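Local coordinates for protein nitroreductase (Bacteroides fragilis NCTC 9343, PDB 3EK3) that binds flavin mononucleotide and probably acts as an NAD(P)H-dependent oxidoreductase of the nitroreductase family, at residues Y88-H93 against I134-T139; S16-D21 against A130-N135. One frame throughout, in Å; residues are numbered along the deposited sequence.

How the contacts relate
Both contacts lie partly buried beside the same FMN, their centres about 10 Å apart. They share I134 and N135, but contact 2 touches strand 130-134 at A130-C132, contact 1 at I134 and beyond. Contact 1 joins two loops without a direct hydrogen bond between them: side-chain packing and one water bridge the pair, and its polar groups serve the pyrimidine side of the flavin. Contact 2 sets the loop S16-D21 against the strand itself, held by a backbone hydrogen bond, and reaches the flavin from its ring system to its phosphate. The two meet where Y92 packs on R18, Y20 and C132. W107 of the second subunit packs on N135, common to both.

Contact 1: residues Y88-H93 against I134-T139. With FMN (flavin mononucleotide), chain B.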
loop_
_atom_site.group_PDB
_atom_site.type_symbol
_atom_site.label_atom_id
_atom_site.label_comp_id
_atom_site.label_asym_id
_atom_site.label_seq_id
_atom_site.Cartn_x
_atom_site.Cartn_y
_atom_site.Cartn_z
ATOM N N TYR A 88 -12.777 -18.515 16.931
ATOM C CA TYR A 88 -12.340 -17.460 16.033
ATOM C C TYR A 88 -11.064 -16.786 16.513
ATOM O O TYR A 88 -10.990 -16.374 17.685
ATOM C CB TYR A 88 -13.429 -16.397 15.925
ATOM C CG TYR A 88 -12.997 -15.267 15.036
ATOM C CD1 TYR A 88 -12.911 -15.432 13.657
ATOM C CD2 TYR A 88 -12.648 -14.041 15.576
ATOM C CE1 TYR A 88 -12.505 -14.376 12.842
ATOM C CE2 TYR A 88 -12.259 -12.987 14.776
ATOM C CZ TYR A 88 -12.184 -13.160 13.418
ATOM O OH TYR A 88 -11.791 -12.104 12.634
ATOM N N CYS A 89 -10.069 -16.730 15.632
ATOM C CA CYS A 89 -8.814 -16.028 15.874
ATOM C C CYS A 89 -8.486 -15.234 14.625
ATOM O O CYS A 89 -8.170 -15.807 13.584
ATOM C CB CYS A 89 -7.685 -17.004 16.169
ATOM S SG CYS A 89 -6.150 -16.211 16.496
ATOM N N CYS A 90 -8.584 -13.910 14.717
ATOM C CA CYS A 90 -8.414 -13.066 13.553
ATOM C C CYS A 90 -7.030 -13.188 12.937
ATOM O O CYS A 90 -6.895 -12.990 11.738
ATOM C CB CYS A 90 -8.752 -11.603 13.857
ATOM S SG CYS A 90 -7.642 -10.749 15.014
ATOM N N TYR A 91 -6.019 -13.549 13.722
ATOM C CA TYR A 91 -4.647 -13.629 13.199
ATOM C C TYR A 91 -4.185 -15.061 12.950
ATOM O O TYR A 91 -3.005 -15.325 12.704
ATOM C CB TYR A 91 -3.637 -12.864 14.101
ATOM C CG TYR A 91 -3.551 -13.425 15.489
ATOM C CD1 TYR A 91 -4.453 -13.048 16.454
ATOM C CD2 TYR A 91 -2.631 -14.389 15.820
ATOM C CE1 TYR A 91 -4.434 -13.594 17.699
ATOM C CE2 TYR A 91 -2.599 -14.938 17.068
ATOM C CZ TYR A 91 -3.509 -14.537 18.018
ATOM O OH TYR A 91 -3.536 -15.084 19.296
ATOM N N TYR A 92 -5.123 -16.003 12.965
ATOM C CA TYR A 92 -4.844 -17.382 12.574
ATOM C C TYR A 92 -3.738 -18.078 13.374
ATOM O O TYR A 92 -3.078 -18.953 12.857
ATOM C CB TYR A 92 -4.534 -17.453 11.069
ATOM C CG TYR A 92 -5.595 -16.769 10.237
ATOM C CD1 TYR A 92 -6.878 -17.258 10.190
ATOM C CD2 TYR A 92 -5.298 -15.640 9.511
ATOM C CE1 TYR A 92 -7.878 -16.637 9.419
ATOM C CE2 TYR A 92 -6.266 -14.995 8.749
ATOM C CZ TYR A 92 -7.557 -15.490 8.712
ATOM O OH TYR A 92 -8.523 -14.856 7.941
ATOM N N HIS A 93 -3.557 -17.693 14.631
ATOM C CA HIS A 93 -2.546 -18.264 15.503
ATOM C C HIS A 93 -1.131 -18.114 14.970
ATOM O O HIS A 93 -0.220 -18.866 15.358
ATOM C CB HIS A 93 -2.899 -19.713 15.836
ATOM C CG HIS A 93 -4.214 -19.842 16.526
ATOM N ND1 HIS A 93 -4.407 -19.409 17.818
ATOM C CD2 HIS A 93 -5.411 -20.307 16.095
ATOM C CE1 HIS A 93 -5.663 -19.625 18.164
ATOM N NE2 HIS A 93 -6.292 -20.167 17.138
ATOM N N ILE A 134 -4.280 -8.705 8.318
ATOM C CA ILE A 134 -5.314 -8.865 9.323
ATOM C C ILE A 134 -5.977 -7.495 9.528
ATOM O O ILE A 134 -5.323 -6.566 10.007
ATOM C CB ILE A 134 -4.692 -9.412 10.638
ATOM C CG1 ILE A 134 -3.769 -10.632 10.327
ATOM C CG2 ILE A 134 -5.767 -9.734 11.633
ATOM C CD1 ILE A 134 -4.511 -11.814 9.639
ATOM N N ASN A 135 -7.253 -7.382 9.122
ATOM C CA ASN A 135 -7.967 -6.086 9.074
ATOM C C ASN A 135 -8.871 -5.793 10.252
ATOM O O ASN A 135 -9.488 -4.746 10.284
ATOM C CB ASN A 135 -8.775 -6.007 7.777
ATOM C CG ASN A 135 -8.877 -4.585 7.215
ATOM O OD1 ASN A 135 -7.936 -3.795 7.316
ATOM N ND2 ASN A 135 -9.994 -4.293 6.577
ATOM N N GLN A 136 -8.952 -6.684 11.237
ATOM C CA GLN A 136 -10.019 -6.588 12.233
ATOM C C GLN A 136 -9.833 -5.468 13.249
ATOM O O GLN A 136 -10.797 -5.111 13.936
ATOM C CB GLN A 136 -10.245 -7.928 12.942
ATOM C CG GLN A 136 -10.942 -8.918 12.061
ATOM C CD GLN A 136 -10.130 -9.299 10.854
ATOM O OE1 GLN A 136 -8.974 -9.713 10.982
ATOM N NE2 GLN A 136 -10.737 -9.199 9.649
ATOM N N LEU A 137 -8.650 -4.867 13.324
ATOM C CA LEU A 137 -8.497 -3.681 14.223
ATOM C C LEU A 137 -8.939 -2.341 13.582
ATOM O O LEU A 137 -9.080 -1.353 14.272
ATOM C CB LEU A 137 -7.065 -3.593 14.753
ATOM C CG LEU A 137 -6.736 -4.526 15.931
ATOM C CD1 LEU A 137 -5.220 -4.576 16.226
ATOM C CD2 LEU A 137 -7.524 -4.112 17.165
ATOM N N GLY A 138 -9.175 -2.283 12.273
ATOM C CA GLY A 138 -9.628 -1.016 11.674
ATOM C C GLY A 138 -10.907 -0.476 12.258
ATOM O O GLY A 138 -11.004 0.725 12.541
ATOM N N THR A 139 -11.913 -1.326 12.406
ATOM C CA THR A 139 -13.227 -0.864 12.890
ATOM C C THR A 139 -13.400 -1.076 14.393
ATOM O O THR A 139 -14.401 -0.597 14.989
ATOM C CB THR A 139 -14.361 -1.584 12.194
ATOM O OG1 THR A 139 -14.207 -2.978 12.418
ATOM C CG2 THR A 139 -14.362 -1.277 10.705
HETATM N N1 FMN B . -7.173 -11.594 4.704
HETATM C C2 FMN B . -7.645 -12.096 5.894
HETATM O O2 FMN B . -7.576 -13.305 6.135
HETATM N N3 FMN B . -8.241 -11.284 6.836
HETATM C C4 FMN B . -8.373 -9.960 6.591
HETATM O O4 FMN B . -8.709 -9.241 7.547
HETATM C C4A FMN B . -7.878 -9.439 5.388
HETATM N N5 FMN B . -7.984 -8.096 5.132
HETATM C C5A FMN B . -7.481 -7.539 3.974
HETATM C C6 FMN B . -7.577 -6.162 3.775
HETATM C C7 FMN B . -7.044 -5.568 2.633
HETATM C C7M FMN B . -6.962 -4.047 2.509
HETATM C C8 FMN B . -6.375 -6.375 1.703
HETATM C C8M FMN B . -5.410 -5.728 0.738
HETATM C C9 FMN B . -6.279 -7.754 1.911
HETATM C C9A FMN B . -6.821 -8.352 3.044
HETATM N N10 FMN B . -6.754 -9.738 3.273
HETATM C C10 FMN B . -7.237 -10.259 4.450
HETATM C "C1'" FMN B . -6.046 -10.651 2.303
HETATM C "C2'" FMN B . -6.884 -10.833 1.032
HETATM O "O2'" FMN B . -7.976 -11.698 1.288
HETATM C "C3'" FMN B . -5.988 -11.464 -0.021
HETATM O "O3'" FMN B . -5.025 -10.505 -0.399
HETATM C "C4'" FMN B . -6.764 -11.877 -1.288
HETATM O "O4'" FMN B . -7.643 -12.957 -1.000
HETATM C "C5'" FMN B . -5.805 -12.289 -2.403
HETATM O "O5'" FMN B . -5.051 -13.427 -2.007
HETATM P P FMN B . -3.430 -13.428 -1.990
HETATM O O1P FMN B . -2.966 -12.931 -3.303
HETATM O O2P FMN B . -2.958 -14.838 -1.590
HETATM O O3P FMN B . -2.966 -12.399 -0.991
HETATM O O HOH W 1 -8.392 -11.983 9.559
#
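The side chain of I134 points toward the turn C89-Y92, where its CD1 lies 3.4 Å from C90 O and 3.7 Å from Y92 CE2. I134 and Y92 run past each other in opposite directions, the methyl meeting the ring obliquely. With CG of Y92 beside its backbone N (chi1 -51°), the phenol extends to the flavin. Its OH donates to FMN O2 at 2.6 Å, O2 lying at the edge of the Y92 ring, near its plane. Q136 comes up to C90 CB next to I134, its chain bent at chi2 (64°) to bring OE1 there. Its CG touches Y88 OH at 3.3 Å. The Y88 ring and the Q136 amide stand almost perpendicular, 88° apart. NE2 of the same amide and N135 N both donate to FMN O4. One water ties the two loops together, donating to C90 O and to Q136 OE1 (2.7 Å) and accepting from FMN N3. With the water on OE1 and FMN O4 on NE2, the amide's two ends are told apart and its rotation is fixed. Around this site, Y91 packs on helix 57-72, Y88 and Q136 on R82 of helix 77-83, and I134 on C164 and A166 of strand 160-168.

Contact 2: residues S16-D21 against A130-N135; sequences SVRAYD and ASCWIN. With FMN (flavin mononucleotide), chain B.
The ring of Y20 has CG1 of V17 on one face, offset toward the rim, and A130 O in its plane at the edge; A130 CB meets the ring obliquely, 3.7 Å from CE1. The guanidinium of R18 carries S16 CB over one face and FMN N1 at its edge, in plane, and C132 SG lies near it at an oblique angle. W133 lays one face of its indole over the flavin, with FMN C7 above the ring centre. With CG of W133 trans to the backbone N (chi1 -169°), the indole lies along the dimethylbenzene side of the isoalloxazine, and NE1 donates to N135 OD1 from above the carbonyl plane.

The backbones join through V17 N, which donates to S131 O at 2.9 Å in a nearly straight bond (172°). Beside it, V17 straddles A130 CB with its branches, and V17 O lies 3.3 Å from C132 CB.

R18 runs extended from CG to NE, and NE donates to FMN O2 at 2.7 Å while NH2 donates to N1 at 3.2 Å. Its positive charge would be expected to stabilise negative charge on the N1-C2=O2 side of a reduced flavin. At the other end of the cofactor, S16 grips the phosphate twice, through its N to O2P and its OG to O3P (2.7 Å). A water donates to the same OG and accepts from W133 N, linking loop to strand.

M111 of the second subunit packs on W133, and R14, R15 and K179 also hydrogen-bond FMN. An arginine- and serine-bearing loop after the first helix, laid against strand 130-134, outermost in the antiparallel sheet within this chain, is consistent with the FMN site of the nitroreductase fold.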
loop_
_atom_site.group_PDB
_atom_site.type_symbol
_atom_site.label_atom_id
_atom_site.label_comp_id
_atom_site.label_asym_id
_atom_site.label_seq_id
_atom_site.Cartn_x
_atom_site.Cartn_y
_atom_site.Cartn_z
ATOM N N SER A 16 -1.554 -14.739 0.797
ATOM C CA SER A 16 -2.135 -14.651 2.111
ATOM C C SER A 16 -2.280 -16.036 2.729
ATOM O O SER A 16 -3.048 -16.881 2.251
ATOM C CB SER A 16 -3.491 -13.988 2.006
ATOM O OG SER A 16 -3.373 -12.621 1.625
ATOM N N VAL A 17 -1.547 -16.264 3.818
ATOM C CA VAL A 17 -1.514 -17.565 4.480
ATOM C C VAL A 17 -2.279 -17.487 5.802
ATOM O O VAL A 17 -2.124 -16.533 6.556
ATOM C CB VAL A 17 -0.053 -18.002 4.737
ATOM C CG1 VAL A 17 0.025 -19.221 5.693
ATOM C CG2 VAL A 17 0.652 -18.319 3.411
ATOM N N ARG A 18 -3.101 -18.505 6.069
ATOM C CA ARG A 18 -4.046 -18.483 7.195
ATOM C C ARG A 18 -3.958 -19.732 8.053
ATOM O O ARG A 18 -4.886 -20.073 8.766
ATOM C CB ARG A 18 -5.455 -18.299 6.653
ATOM C CG ARG A 18 -5.582 -17.068 5.742
ATOM C CD ARG A 18 -6.999 -16.783 5.366
ATOM N NE ARG A 18 -7.082 -15.521 4.633
ATOM C CZ ARG A 18 -7.105 -15.394 3.317
ATOM N NH1 ARG A 18 -7.049 -16.447 2.540
ATOM N NH2 ARG A 18 -7.168 -14.183 2.777
ATOM N N ALA A 19 -2.818 -20.417 7.975
ATOM C CA ALA A 19 -2.515 -21.543 8.844
ATOM C C ALA A 19 -1.031 -21.496 9.103
ATOM O O ALA A 19 -0.263 -21.481 8.165
ATOM C CB ALA A 19 -2.896 -22.853 8.199
ATOM N N TYR A 20 -0.649 -21.488 10.375
ATOM C CA TYR A 20 0.708 -21.222 10.797
ATOM C C TYR A 20 1.255 -22.305 11.702
ATOM O O TYR A 20 0.522 -22.907 12.487
ATOM C CB TYR A 20 0.775 -19.858 11.544
ATOM C CG TYR A 20 0.636 -18.718 10.591
ATOM C CD1 TYR A 20 1.739 -18.200 9.923
ATOM C CD2 TYR A 20 -0.608 -18.173 10.319
ATOM C CE1 TYR A 20 1.609 -17.187 8.994
ATOM C CE2 TYR A 20 -0.751 -17.167 9.386
ATOM C CZ TYR A 20 0.353 -16.659 8.735
ATOM O OH TYR A 20 0.165 -15.628 7.805
ATOM N N ASP A 21 2.547 -22.571 11.553
ATOM C CA ASP A 21 3.288 -23.362 12.521
ATOM C C ASP A 21 3.415 -22.597 13.828
ATOM O O ASP A 21 3.284 -21.366 13.874
ATOM C CB ASP A 21 4.692 -23.684 11.981
ATOM C CG ASP A 21 5.412 -24.738 12.797
ATOM O OD1 ASP A 21 5.129 -25.935 12.570
ATOM O OD2 ASP A 21 6.262 -24.378 13.660
ATOM N N ALA A 130 5.707 -16.710 5.925
ATOM C CA ALA A 130 4.329 -16.485 5.493
ATOM C C ALA A 130 3.780 -15.253 6.166
ATOM O O ALA A 130 4.211 -14.875 7.260
ATOM C CB ALA A 130 3.432 -17.706 5.850
ATOM N N SER A 131 2.774 -14.667 5.522
ATOM C CA SER A 131 2.120 -13.469 6.041
ATOM C C SER A 131 0.681 -13.386 5.588
ATOM O O SER A 131 0.233 -14.144 4.717
ATOM C CB SER A 131 2.887 -12.223 5.595
ATOM O OG SER A 131 2.859 -12.099 4.170
ATOM N N CYS A 132 -0.056 -12.510 6.248
ATOM C CA CYS A 132 -1.431 -12.163 5.870
ATOM C C CYS A 132 -1.823 -10.805 6.420
ATOM O O CYS A 132 -1.454 -10.475 7.546
ATOM C CB CYS A 132 -2.399 -13.224 6.413
ATOM S SG CYS A 132 -4.080 -13.244 5.737
ATOM N N TRP A 133 -2.613 -10.044 5.649
ATOM C CA TRP A 133 -3.263 -8.839 6.133
ATOM C C TRP A 133 -4.327 -9.268 7.120
ATOM O O TRP A 133 -5.187 -10.065 6.791
ATOM C CB TRP A 133 -3.945 -8.074 4.979
ATOM C CG TRP A 133 -4.401 -6.710 5.348
ATOM C CD1 TRP A 133 -5.388 -6.378 6.224
ATOM C CD2 TRP A 133 -3.911 -5.474 4.811
ATOM N NE1 TRP A 133 -5.519 -5.021 6.293
ATOM C CE2 TRP A 133 -4.634 -4.432 5.424
ATOM C CE3 TRP A 133 -2.941 -5.153 3.855
ATOM C CZ2 TRP A 133 -4.383 -3.096 5.145
ATOM C CZ3 TRP A 133 -2.697 -3.837 3.566
ATOM C CH2 TRP A 133 -3.439 -2.810 4.193
ATOM N N ILE A 134 -4.280 -8.705 8.318
ATOM C CA ILE A 134 -5.314 -8.865 9.323
ATOM C C ILE A 134 -5.977 -7.495 9.528
ATOM O O ILE A 134 -5.323 -6.566 10.007
ATOM C CB ILE A 134 -4.692 -9.412 10.638
ATOM C CG1 ILE A 134 -3.769 -10.632 10.327
ATOM C CG2 ILE A 134 -5.767 -9.734 11.633
ATOM C CD1 ILE A 134 -4.511 -11.814 9.639
ATOM N N ASN A 135 -7.253 -7.382 9.122
ATOM C CA ASN A 135 -7.967 -6.086 9.074
ATOM C C ASN A 135 -8.871 -5.793 10.252
ATOM O O ASN A 135 -9.488 -4.746 10.284
ATOM C CB ASN A 135 -8.775 -6.007 7.777
ATOM C CG ASN A 135 -8.877 -4.585 7.215
ATOM O OD1 ASN A 135 -7.936 -3.795 7.316
ATOM N ND2 ASN A 135 -9.994 -4.293 6.577
HETATM N N1 FMN B . -7.173 -11.594 4.704
HETATM C C2 FMN B . -7.645 -12.096 5.894
HETATM O O2 FMN B . -7.576 -13.305 6.135
HETATM N N3 FMN B . -8.241 -11.284 6.836
HETATM C C4 FMN B . -8.373 -9.960 6.591
HETATM O O4 FMN B . -8.709 -9.241 7.547
HETATM C C4A FMN B . -7.878 -9.439 5.388
HETATM N N5 FMN B . -7.984 -8.096 5.132
HETATM C C5A FMN B . -7.481 -7.539 3.974
HETATM C C6 FMN B . -7.577 -6.162 3.775
HETATM C C7 FMN B . -7.044 -5.568 2.633
HETATM C C7M FMN B . -6.962 -4.047 2.509
HETATM C C8 FMN B . -6.375 -6.375 1.703
HETATM C C8M FMN B . -5.410 -5.728 0.738
HETATM C C9 FMN B . -6.279 -7.754 1.911
HETATM C C9A FMN B . -6.821 -8.352 3.044
HETATM N N10 FMN B . -6.754 -9.738 3.273
HETATM C C10 FMN B . -7.237 -10.259 4.450
HETATM C "C1'" FMN B . -6.046 -10.651 2.303
HETATM C "C2'" FMN B . -6.884 -10.833 1.032
HETATM O "O2'" FMN B . -7.976 -11.698 1.288
HETATM C "C3'" FMN B . -5.988 -11.464 -0.021
HETATM O "O3'" FMN B . -5.025 -10.505 -0.399
HETATM C "C4'" FMN B . -6.764 -11.877 -1.288
HETATM O "O4'" FMN B . -7.643 -12.957 -1.000
HETATM C "C5'" FMN B . -5.805 -12.289 -2.403
HETATM O "O5'" FMN B . -5.051 -13.427 -2.007
HETATM P P FMN B . -3.430 -13.428 -1.990
HETATM O O1P FMN B . -2.966 -12.931 -3.303
HETATM O O2P FMN B . -2.958 -14.838 -1.590
HETATM O O3P FMN B . -2.966 -12.399 -0.991
HETATM O O HOH W 2 -2.190 -10.541 2.840
#